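Local atomic coordinates of D-mannose isomerase (Marinomonas mediterranea, PDB entry 5X32), a protein that catalyses the reversible isomerisation of D-mannose to D-fructose, and less efficiently that of D-lyxose to D-xylulose. Residues K285-K290 against L338-F343; G293-Y298 against G302-P307; E342-H347 against G354-I359. All coordinates share one frame; numbering follows the deposited sequence.

Contact 1 (K285-K290 against L338-F343)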
loop_
_atom_site.group_PDB
_atom_site.type_symbol
_atom_site.label_atom_id
_atom_site.label_comp_id
_atom_site.label_asym_id
_atom_site.label_seq_id
_atom_site.Cartn_x
_atom_site.Cartn_y
_atom_site.Cartn_z
ATOM N N LYS A 285 20.594 2.033 -5.719
ATOM C CA LYS A 285 20.430 3.283 -6.448
ATOM C C LYS A 285 19.871 4.440 -5.618
ATOM O O LYS A 285 20.217 5.594 -5.870
ATOM C CB LYS A 285 19.552 3.094 -7.684
ATOM C CG LYS A 285 20.196 2.264 -8.793
ATOM C CD LYS A 285 19.369 2.414 -10.042
ATOM C CE LYS A 285 19.592 1.364 -11.080
ATOM N NZ LYS A 285 18.627 1.619 -12.195
ATOM N N ALA A 286 19.036 4.151 -4.621
ATOM C CA ALA A 286 18.228 5.213 -4.014
ATOM C C ALA A 286 18.649 5.587 -2.592
ATOM O O ALA A 286 18.193 6.605 -2.038
ATOM C CB ALA A 286 16.781 4.813 -4.039
ATOM N N TRP A 287 19.562 4.814 -2.015
ATOM C CA TRP A 287 19.962 5.108 -0.654
ATOM C C TRP A 287 20.862 6.324 -0.627
ATOM O O TRP A 287 21.835 6.429 -1.376
ATOM C CB TRP A 287 20.663 3.924 -0.017
ATOM C CG TRP A 287 21.054 4.188 1.397
ATOM C CD1 TRP A 287 22.279 4.563 1.852
ATOM C CD2 TRP A 287 20.204 4.119 2.541
ATOM N NE1 TRP A 287 22.255 4.709 3.216
ATOM C CE2 TRP A 287 20.986 4.453 3.665
ATOM C CE3 TRP A 287 18.854 3.811 2.728
ATOM C CZ2 TRP A 287 20.461 4.485 4.965
ATOM C CZ3 TRP A 287 18.338 3.844 4.021
ATOM C CH2 TRP A 287 19.139 4.176 5.118
ATOM N N ASP A 288 20.475 7.277 0.203
ATOM C CA ASP A 288 21.215 8.507 0.390
ATOM C C ASP A 288 22.342 8.236 1.390
ATOM O O ASP A 288 22.123 8.251 2.600
ATOM C CB ASP A 288 20.250 9.600 0.848
ATOM C CG ASP A 288 20.906 10.947 1.008
ATOM O OD1 ASP A 288 22.157 11.023 1.021
ATOM O OD2 ASP A 288 20.149 11.949 1.069
ATOM N N THR A 289 23.548 8.022 0.867
ATOM C CA THR A 289 24.702 7.588 1.667
ATOM C C THR A 289 25.251 8.619 2.651
ATOM O O THR A 289 26.033 8.267 3.537
ATOM C CB THR A 289 25.871 7.177 0.765
ATOM O OG1 THR A 289 26.068 8.176 -0.242
ATOM C CG2 THR A 289 25.589 5.828 0.115
ATOM N N LYS A 290 24.856 9.883 2.490
ATOM C CA LYS A 290 25.320 10.941 3.386
ATOM C C LYS A 290 24.329 11.244 4.523
ATOM O O LYS A 290 24.706 11.293 5.695
ATOM C CB LYS A 290 25.580 12.219 2.579
ATOM C CG LYS A 290 26.823 12.154 1.676
ATOM C CD LYS A 290 27.833 11.084 2.139
ATOM C CE LYS A 290 28.766 10.619 1.011
ATOM N NZ LYS A 290 28.070 9.834 -0.055
ATOM N N LEU A 338 17.987 -2.667 9.471
ATOM C CA LEU A 338 18.380 -1.784 10.574
ATOM C C LEU A 338 18.662 -0.366 10.084
ATOM O O LEU A 338 18.361 0.593 10.783
ATOM C CB LEU A 338 19.595 -2.332 11.320
ATOM C CG LEU A 338 19.262 -3.607 12.095
ATOM C CD1 LEU A 338 20.467 -4.085 12.868
ATOM C CD2 LEU A 338 18.036 -3.423 13.007
ATOM N N THR A 339 19.275 -0.221 8.912
ATOM C CA THR A 339 19.533 1.130 8.403
ATOM C C THR A 339 18.227 1.871 8.109
ATOM O O THR A 339 18.087 3.059 8.402
ATOM C CB THR A 339 20.422 1.117 7.142
ATOM O OG1 THR A 339 19.829 0.273 6.150
ATOM C CG2 THR A 339 21.799 0.592 7.492
ATOM N N LEU A 340 17.269 1.169 7.520
ATOM C CA LEU A 340 15.995 1.783 7.174
ATOM C C LEU A 340 15.215 2.179 8.426
ATOM O O LEU A 340 14.671 3.286 8.505
ATOM C CB LEU A 340 15.183 0.840 6.293
ATOM C CG LEU A 340 15.784 0.710 4.892
ATOM C CD1 LEU A 340 15.298 -0.556 4.202
ATOM C CD2 LEU A 340 15.422 1.949 4.075
ATOM N N TRP A 341 15.190 1.291 9.416
ATOM C CA TRP A 341 14.581 1.648 10.687
ATOM C C TRP A 341 15.321 2.803 11.385
ATOM O O TRP A 341 14.686 3.664 11.986
ATOM C CB TRP A 341 14.511 0.436 11.613
ATOM C CG TRP A 341 13.214 -0.299 11.513
ATOM C CD1 TRP A 341 13.014 -1.528 10.952
ATOM C CD2 TRP A 341 11.918 0.152 11.970
ATOM N NE1 TRP A 341 11.679 -1.875 11.031
ATOM C CE2 TRP A 341 10.988 -0.865 11.653
ATOM C CE3 TRP A 341 11.459 1.308 12.626
ATOM C CZ2 TRP A 341 9.625 -0.761 11.965
ATOM C CZ3 TRP A 341 10.087 1.408 12.931
ATOM C CH2 TRP A 341 9.197 0.381 12.599
ATOM N N GLU A 342 16.650 2.824 11.333
ATOM C CA GLU A 342 17.393 3.904 11.984
ATOM C C GLU A 342 17.023 5.237 11.362
ATOM O O GLU A 342 16.635 6.170 12.072
ATOM C CB GLU A 342 18.899 3.661 11.916
ATOM C CG GLU A 342 19.352 2.641 12.949
ATOM C CD GLU A 342 20.757 2.092 12.700
ATOM O OE1 GLU A 342 21.495 2.643 11.845
ATOM O OE2 GLU A 342 21.109 1.086 13.357
ATOM N N PHE A 343 17.085 5.312 10.037
ATOM C CA PHE A 343 16.695 6.544 9.367
ATOM C C PHE A 343 15.269 6.944 9.761
ATOM O O PHE A 343 15.001 8.117 10.053
ATOM C CB PHE A 343 16.772 6.396 7.846
ATOM C CG PHE A 343 16.143 7.545 7.105
ATOM C CD1 PHE A 343 16.827 8.730 6.921
ATOM C CD2 PHE A 343 14.837 7.459 6.644
ATOM C CE1 PHE A 343 16.246 9.794 6.249
ATOM C CE2 PHE A 343 14.258 8.514 5.974
ATOM C CZ PHE A 343 14.968 9.688 5.780
#
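Trp287 reaches Leu340 with the far rim of its indole: CZ3 lies 3.5 Å from Leu340 CD2, a methyl that sits at the ring edge, close to its plane. This is the closer of two apolar side-chain contacts; in the other, Phe343 CB lies 4.2 Å from Trp287 CH2, oblique to the ring. The CA atoms of Trp287 and Leu340 are 9.4 Å apart, a gap the indole can span because its CG lies anti to the backbone N (chi1 -179°).

Thr339 contributes mixed contacts. Its CB is 3.9 Å and its backbone O 3.6 Å from Trp287 CH2, while OG1 stands over one face of the indole. The Tyr283 ring stacks on Trp287.

Within 285-290, Asp288 OD1 accepts from Lys290 N at 3.3 Å (149°), an Asx turn, the donor on the anti side but 28° out of the carboxylate plane. Asp288 OD2 forms a salt bridge with Lys309 outside the segment.

The summed buried surface is 147 Å², and Trp287 carries all of it on its side. The chemistry implies that the indole meets helix 331-347 by dispersion, while the Thr339 hydroxyl is satisfied by Gln336 O and Tyr283 OH, not by the ring.

Contact 2 (G293-Y298 against G302-P307)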
loop_
_atom_site.group_PDB
_atom_site.type_symbol
_atom_site.label_atom_id
_atom_site.label_comp_id
_atom_site.label_asym_id
_atom_site.label_seq_id
_atom_site.Cartn_x
_atom_site.Cartn_y
_atom_site.Cartn_z
ATOM N N GLY A 293 18.291 7.190 4.196
ATOM C CA GLY A 293 16.963 7.018 3.637
ATOM C C GLY A 293 16.949 6.860 2.126
ATOM O O GLY A 293 17.894 7.242 1.450
ATOM N N LEU A 294 15.853 6.340 1.585
ATOM C CA LEU A 294 15.720 6.215 0.144
ATOM C C LEU A 294 15.037 7.409 -0.488
ATOM O O LEU A 294 13.987 7.885 -0.036
ATOM C CB LEU A 294 14.947 4.956 -0.245
ATOM C CG LEU A 294 15.515 3.634 0.249
ATOM C CD1 LEU A 294 14.380 2.699 0.533
ATOM C CD2 LEU A 294 16.510 3.049 -0.779
ATOM N N HIS A 295 15.686 7.903 -1.528
ATOM C CA HIS A 295 15.125 8.906 -2.406
ATOM C C HIS A 295 13.886 8.382 -3.109
ATOM O O HIS A 295 13.654 7.174 -3.172
ATOM C CB HIS A 295 16.186 9.357 -3.407
ATOM C CG HIS A 295 17.349 10.035 -2.759
ATOM N ND1 HIS A 295 18.647 9.848 -3.172
ATOM C CD2 HIS A 295 17.403 10.909 -1.725
ATOM C CE1 HIS A 295 19.454 10.567 -2.410
ATOM N NE2 HIS A 295 18.724 11.224 -1.527
ATOM N N TYR A 296 13.083 9.301 -3.627
ATOM C CA TYR A 296 11.788 8.947 -4.179
ATOM C C TYR A 296 11.855 8.354 -5.581
ATOM O O TYR A 296 11.074 7.477 -5.922
ATOM C CB TYR A 296 10.899 10.185 -4.192
ATOM C CG TYR A 296 9.454 9.927 -4.523
ATOM C CD1 TYR A 296 8.706 8.999 -3.804
ATOM C CD2 TYR A 296 8.830 10.636 -5.530
ATOM C CE1 TYR A 296 7.366 8.791 -4.083
ATOM C CE2 TYR A 296 7.500 10.435 -5.822
ATOM C CZ TYR A 296 6.769 9.510 -5.105
ATOM O OH TYR A 296 5.436 9.323 -5.417
ATOM N N GLY A 297 12.796 8.815 -6.391
ATOM C CA GLY A 297 12.858 8.356 -7.759
ATOM C C GLY A 297 14.174 8.656 -8.440
ATOM O O GLY A 297 14.811 9.690 -8.178
ATOM N N TYR A 298 14.586 7.725 -9.303
ATOM C CA TYR A 298 15.796 7.880 -10.112
ATOM C C TYR A 298 15.492 7.584 -11.575
ATOM O O TYR A 298 14.461 6.985 -11.897
ATOM C CB TYR A 298 16.927 6.975 -9.602
ATOM C CG TYR A 298 16.543 5.518 -9.384
ATOM C CD1 TYR A 298 16.401 4.638 -10.455
ATOM C CD2 TYR A 298 16.343 5.019 -8.098
ATOM C CE1 TYR A 298 16.050 3.308 -10.254
ATOM C CE2 TYR A 298 16.000 3.692 -7.889
ATOM C CZ TYR A 298 15.863 2.839 -8.976
ATOM O OH TYR A 298 15.520 1.524 -8.766
ATOM N N GLY A 302 19.861 5.842 -13.582
ATOM C CA GLY A 302 20.329 5.596 -12.229
ATOM C C GLY A 302 20.566 6.896 -11.477
ATOM O O GLY A 302 20.733 6.900 -10.255
ATOM N N THR A 303 20.581 8.007 -12.204
ATOM C CA THR A 303 20.647 9.320 -11.573
ATOM C C THR A 303 19.427 9.576 -10.696
ATOM O O THR A 303 18.287 9.445 -11.169
ATOM C CB THR A 303 20.696 10.439 -12.613
ATOM O OG1 THR A 303 21.844 10.277 -13.452
ATOM C CG2 THR A 303 20.715 11.793 -11.927
ATOM N N VAL A 304 19.647 9.985 -9.446
ATOM C CA VAL A 304 18.530 10.388 -8.589
ATOM C C VAL A 304 17.913 11.657 -9.157
ATOM O O VAL A 304 18.594 12.661 -9.326
ATOM C CB VAL A 304 18.963 10.636 -7.125
ATOM C CG1 VAL A 304 17.832 11.291 -6.325
ATOM C CG2 VAL A 304 19.414 9.337 -6.463
ATOM N N CYS A 305 16.621 11.616 -9.450
ATOM C CA CYS A 305 15.983 12.776 -10.055
ATOM C C CYS A 305 14.851 13.371 -9.204
ATOM O O CYS A 305 14.276 14.396 -9.564
ATOM C CB CYS A 305 15.510 12.410 -11.457
ATOM S SG CYS A 305 14.453 10.982 -11.498
ATOM N N ASP A 306 14.567 12.736 -8.069
ATOM C CA ASP A 306 13.693 13.286 -7.033
ATOM C C ASP A 306 14.207 12.807 -5.683
ATOM O O ASP A 306 14.022 11.654 -5.310
ATOM C CB ASP A 306 12.240 12.836 -7.251
ATOM C CG ASP A 306 11.243 13.483 -6.266
ATOM O OD1 ASP A 306 11.653 14.108 -5.248
ATOM O OD2 ASP A 306 10.020 13.335 -6.518
ATOM N N PRO A 307 14.831 13.701 -4.928
ATOM C CA PRO A 307 15.512 13.249 -3.715
ATOM C C PRO A 307 14.666 13.248 -2.454
ATOM O O PRO A 307 15.181 12.895 -1.390
ATOM C CB PRO A 307 16.655 14.249 -3.587
ATOM C CG PRO A 307 16.108 15.498 -4.202
ATOM C CD PRO A 307 15.211 15.069 -5.312
#
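Gly297 and Asp306 form an antiparallel hydrogen-bonded pair, and both carbonyls of the pair meet two backbone N-H groups. Gly297 O accepts from Cys305 N at 2.9 Å and from Asp306 N at 3.1 Å, the donors tilted 19° and 30° from the carbonyl plane. Asp306 O takes Gly297 N at 3.3 Å, in the carbonyl plane on a lone pair, and a weak bond from Tyr296 N.

Side chains pack alongside this pair. Pro307 CB lies over the His295 ring, 4.3 Å from its centroid, a CH-pi contact. Val304 approaches the same imidazole obliquely, with CG2 3.4 Å from His295 ND1. On Tyr296, Asp306 OD2 comes to the ring edge at CD2 (3.1 Å), the carboxylate turned 76° from the ring plane; Asp306 OD1 is bonded to Asp308 N.

Tyr298 faces Val304 as a non-hydrogen-bonded pair, while its hydroxyl bonds to Glu218.

The doubled partners, Tyr296 and Gly297 against Asp306 and Cys305 and Asp306 against Gly297, define two classic beta bulges in a short beta hairpin. Tyr296 is stacked on Tyr310 and its side chain lies about 6 Å from that of His251, a proton donor/acceptor by similarity, placing this end of the hairpin beside the probable active site.

Contact 3 (E342-H347 against G354-I359)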
loop_
_atom_site.group_PDB
_atom_site.type_symbol
_atom_site.label_atom_id
_atom_site.label_comp_id
_atom_site.label_asym_id
_atom_site.label_seq_id
_atom_site.Cartn_x
_atom_site.Cartn_y
_atom_site.Cartn_z
ATOM N N GLU A 342 16.650 2.824 11.333
ATOM C CA GLU A 342 17.393 3.904 11.984
ATOM C C GLU A 342 17.023 5.237 11.362
ATOM O O GLU A 342 16.635 6.170 12.072
ATOM C CB GLU A 342 18.899 3.661 11.916
ATOM C CG GLU A 342 19.352 2.641 12.949
ATOM C CD GLU A 342 20.757 2.092 12.700
ATOM O OE1 GLU A 342 21.495 2.643 11.845
ATOM O OE2 GLU A 342 21.109 1.086 13.357
ATOM N N PHE A 343 17.085 5.312 10.037
ATOM C CA PHE A 343 16.695 6.544 9.367
ATOM C C PHE A 343 15.269 6.944 9.761
ATOM O O PHE A 343 15.001 8.117 10.053
ATOM C CB PHE A 343 16.772 6.396 7.846
ATOM C CG PHE A 343 16.143 7.545 7.105
ATOM C CD1 PHE A 343 16.827 8.730 6.921
ATOM C CD2 PHE A 343 14.837 7.459 6.644
ATOM C CE1 PHE A 343 16.246 9.794 6.249
ATOM C CE2 PHE A 343 14.258 8.514 5.974
ATOM C CZ PHE A 343 14.968 9.688 5.780
ATOM N N SER A 344 14.367 5.962 9.773
ATOM C CA SER A 344 12.964 6.207 10.096
ATOM C C SER A 344 12.728 6.748 11.518
ATOM O O SER A 344 11.958 7.696 11.733
ATOM C CB SER A 344 12.165 4.918 9.897
ATOM O OG SER A 344 12.152 4.551 8.532
ATOM N N TRP A 345 13.391 6.121 12.477
ATOM C CA TRP A 345 13.291 6.485 13.870
ATOM C C TRP A 345 13.807 7.902 14.085
ATOM O O TRP A 345 13.222 8.689 14.858
ATOM C CB TRP A 345 14.079 5.503 14.718
ATOM C CG TRP A 345 13.781 5.577 16.169
ATOM C CD1 TRP A 345 14.605 6.053 17.149
ATOM C CD2 TRP A 345 12.602 5.106 16.826
ATOM N NE1 TRP A 345 13.998 5.927 18.373
ATOM C CE2 TRP A 345 12.765 5.352 18.204
ATOM C CE3 TRP A 345 11.415 4.518 16.383
ATOM C CZ2 TRP A 345 11.786 5.030 19.144
ATOM C CZ3 TRP A 345 10.445 4.192 17.319
ATOM C CH2 TRP A 345 10.640 4.443 18.684
ATOM N N ASN A 346 14.902 8.220 13.391
ATOM C CA ASN A 346 15.540 9.528 13.532
ATOM C C ASN A 346 14.889 10.659 12.714
ATOM O O ASN A 346 15.195 11.822 12.942
ATOM C CB ASN A 346 17.038 9.438 13.155
ATOM C CG ASN A 346 17.823 8.570 14.114
ATOM O OD1 ASN A 346 17.489 8.479 15.285
ATOM N ND2 ASN A 346 18.864 7.932 13.626
ATOM N N HIS A 347 14.047 10.346 11.732
ATOM C CA HIS A 347 13.531 11.422 10.871
ATOM C C HIS A 347 12.053 11.349 10.407
ATOM O O HIS A 347 11.462 12.382 10.070
ATOM C CB HIS A 347 14.425 11.517 9.633
ATOM C CG HIS A 347 15.859 11.780 9.962
ATOM N ND1 HIS A 347 16.323 13.030 10.309
ATOM C CD2 HIS A 347 16.923 10.946 10.031
ATOM C CE1 HIS A 347 17.616 12.957 10.562
ATOM N NE2 HIS A 347 18.002 11.703 10.405
ATOM N N GLY A 354 2.934 10.688 17.522
ATOM C CA GLY A 354 2.787 9.356 16.959
ATOM C C GLY A 354 2.615 9.387 15.452
ATOM O O GLY A 354 2.332 10.449 14.884
ATOM N N ALA A 355 2.770 8.216 14.826
ATOM C CA ALA A 355 2.610 8.020 13.377
ATOM C C ALA A 355 3.727 8.709 12.598
ATOM O O ALA A 355 4.451 9.535 13.137
ATOM C CB ALA A 355 1.236 8.505 12.888
ATOM N N TRP A 356 3.809 8.413 11.307
ATOM C CA TRP A 356 4.927 8.848 10.486
ATOM C C TRP A 356 4.722 10.197 9.816
ATOM O O TRP A 356 3.636 10.515 9.381
ATOM C CB TRP A 356 5.202 7.811 9.396
ATOM C CG TRP A 356 5.886 6.543 9.836
ATOM C CD1 TRP A 356 5.523 5.727 10.864
ATOM C CD2 TRP A 356 7.006 5.916 9.204
ATOM N NE1 TRP A 356 6.364 4.640 10.927
ATOM C CE2 TRP A 356 7.283 4.734 9.919
ATOM C CE3 TRP A 356 7.808 6.241 8.104
ATOM C CZ2 TRP A 356 8.340 3.873 9.570
ATOM C CZ3 TRP A 356 8.852 5.374 7.756
ATOM C CH2 TRP A 356 9.101 4.212 8.487
ATOM N N TYR A 357 5.781 10.990 9.738
ATOM C CA TYR A 357 5.766 12.147 8.865
ATOM C C TYR A 357 5.624 11.625 7.449
ATOM O O TYR A 357 6.074 10.517 7.139
ATOM C CB TYR A 357 7.043 12.972 9.008
ATOM C CG TYR A 357 7.232 13.586 10.373
ATOM C CD1 TYR A 357 6.165 14.159 11.075
ATOM C CD2 TYR A 357 8.476 13.551 10.985
ATOM C CE1 TYR A 357 6.353 14.710 12.333
ATOM C CE2 TYR A 357 8.668 14.092 12.223
ATOM C CZ TYR A 357 7.613 14.665 12.897
ATOM O OH TYR A 357 7.875 15.174 14.131
ATOM N N ARG A 358 4.996 12.401 6.582
ATOM C CA ARG A 358 4.746 11.908 5.240
ATOM C C ARG A 358 5.976 12.071 4.349
ATOM O O ARG A 358 6.325 11.175 3.575
ATOM C CB ARG A 358 3.556 12.643 4.624
ATOM C CG ARG A 358 3.181 12.147 3.262
ATOM C CD ARG A 358 2.118 13.005 2.636
ATOM N NE ARG A 358 2.243 12.913 1.191
ATOM C CZ ARG A 358 2.850 13.817 0.421
ATOM N NH1 ARG A 358 3.354 14.923 0.945
ATOM N NH2 ARG A 358 2.931 13.617 -0.890
ATOM N N ILE A 359 6.651 13.202 4.477
ATOM C CA ILE A 359 7.685 13.527 3.518
ATOM C C ILE A 359 8.700 14.541 4.021
ATOM O O ILE A 359 8.339 15.574 4.565
ATOM C CB ILE A 359 7.033 14.046 2.230
ATOM C CG1 ILE A 359 8.090 14.456 1.201
ATOM C CG2 ILE A 359 6.085 15.181 2.552
ATOM C CD1 ILE A 359 7.515 15.104 -0.039
#
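Ser344 OG, which touches Trp356 across the contact, donates a hydrogen bond to Leu340 O one turn back in helix 331-347. The setting is a helix of the (alpha/alpha)6 barrel expected for this epimerase family, packed against the loop that leads to strand 359-360.

The bond to Leu340 goes with the torsion of the serine: OG sits beside the backbone N and anti to the carbonyl carbon (chi1 -66°). With its proton used in this way, the hydroxyl meets the six-membered ring of Trp356 from an oblique direction, OG 3.1 Å from CH2. Ser344 CB lies 3.4 Å from the same Trp356 CH2, so CB and OG both meet one ring carbon.

Trp356 is also packed on Gln314 and Phe311 of helix 311-328, and its side chain is about 8 Å from that of His380, a proton donor/acceptor by similarity. Met348 makes a backbone hydrogen bond with Tyr357, joining the chain that follows His347 to this loop.

Only 138 Å² is buried in total, consistent with two separate small contacts. The second involves backbone and ring: His347 O lies at the edge of the Tyr357 ring, in its plane, 3.3 Å from CD2 and 3.9 Å from CE2.

In the fold
The three contacts follow one stretch of the chain. Contact 2 is nested inside the loop closed by contact 1, and contact 3 begins on helix 331-347 where contact 1 ends, sharing Glu342 and Phe343. Centre to centre, contact 1 is about 12 Å from each of the others, which stand about 18 Å apart. Contacts 1 and 2 also touch directly: Ala286 O is 2.9 Å from His295 N, a probable hydrogen bond linking helix 271-286 to the hairpin. Gly293 N lies 3.5 Å from Phe343 CD1, so contact 2 reaches contact 3 too. Segment 354-359 runs from its contact with helix 331-347 into strand 359-360, which joins the hairpin strands in one antiparallel sheet.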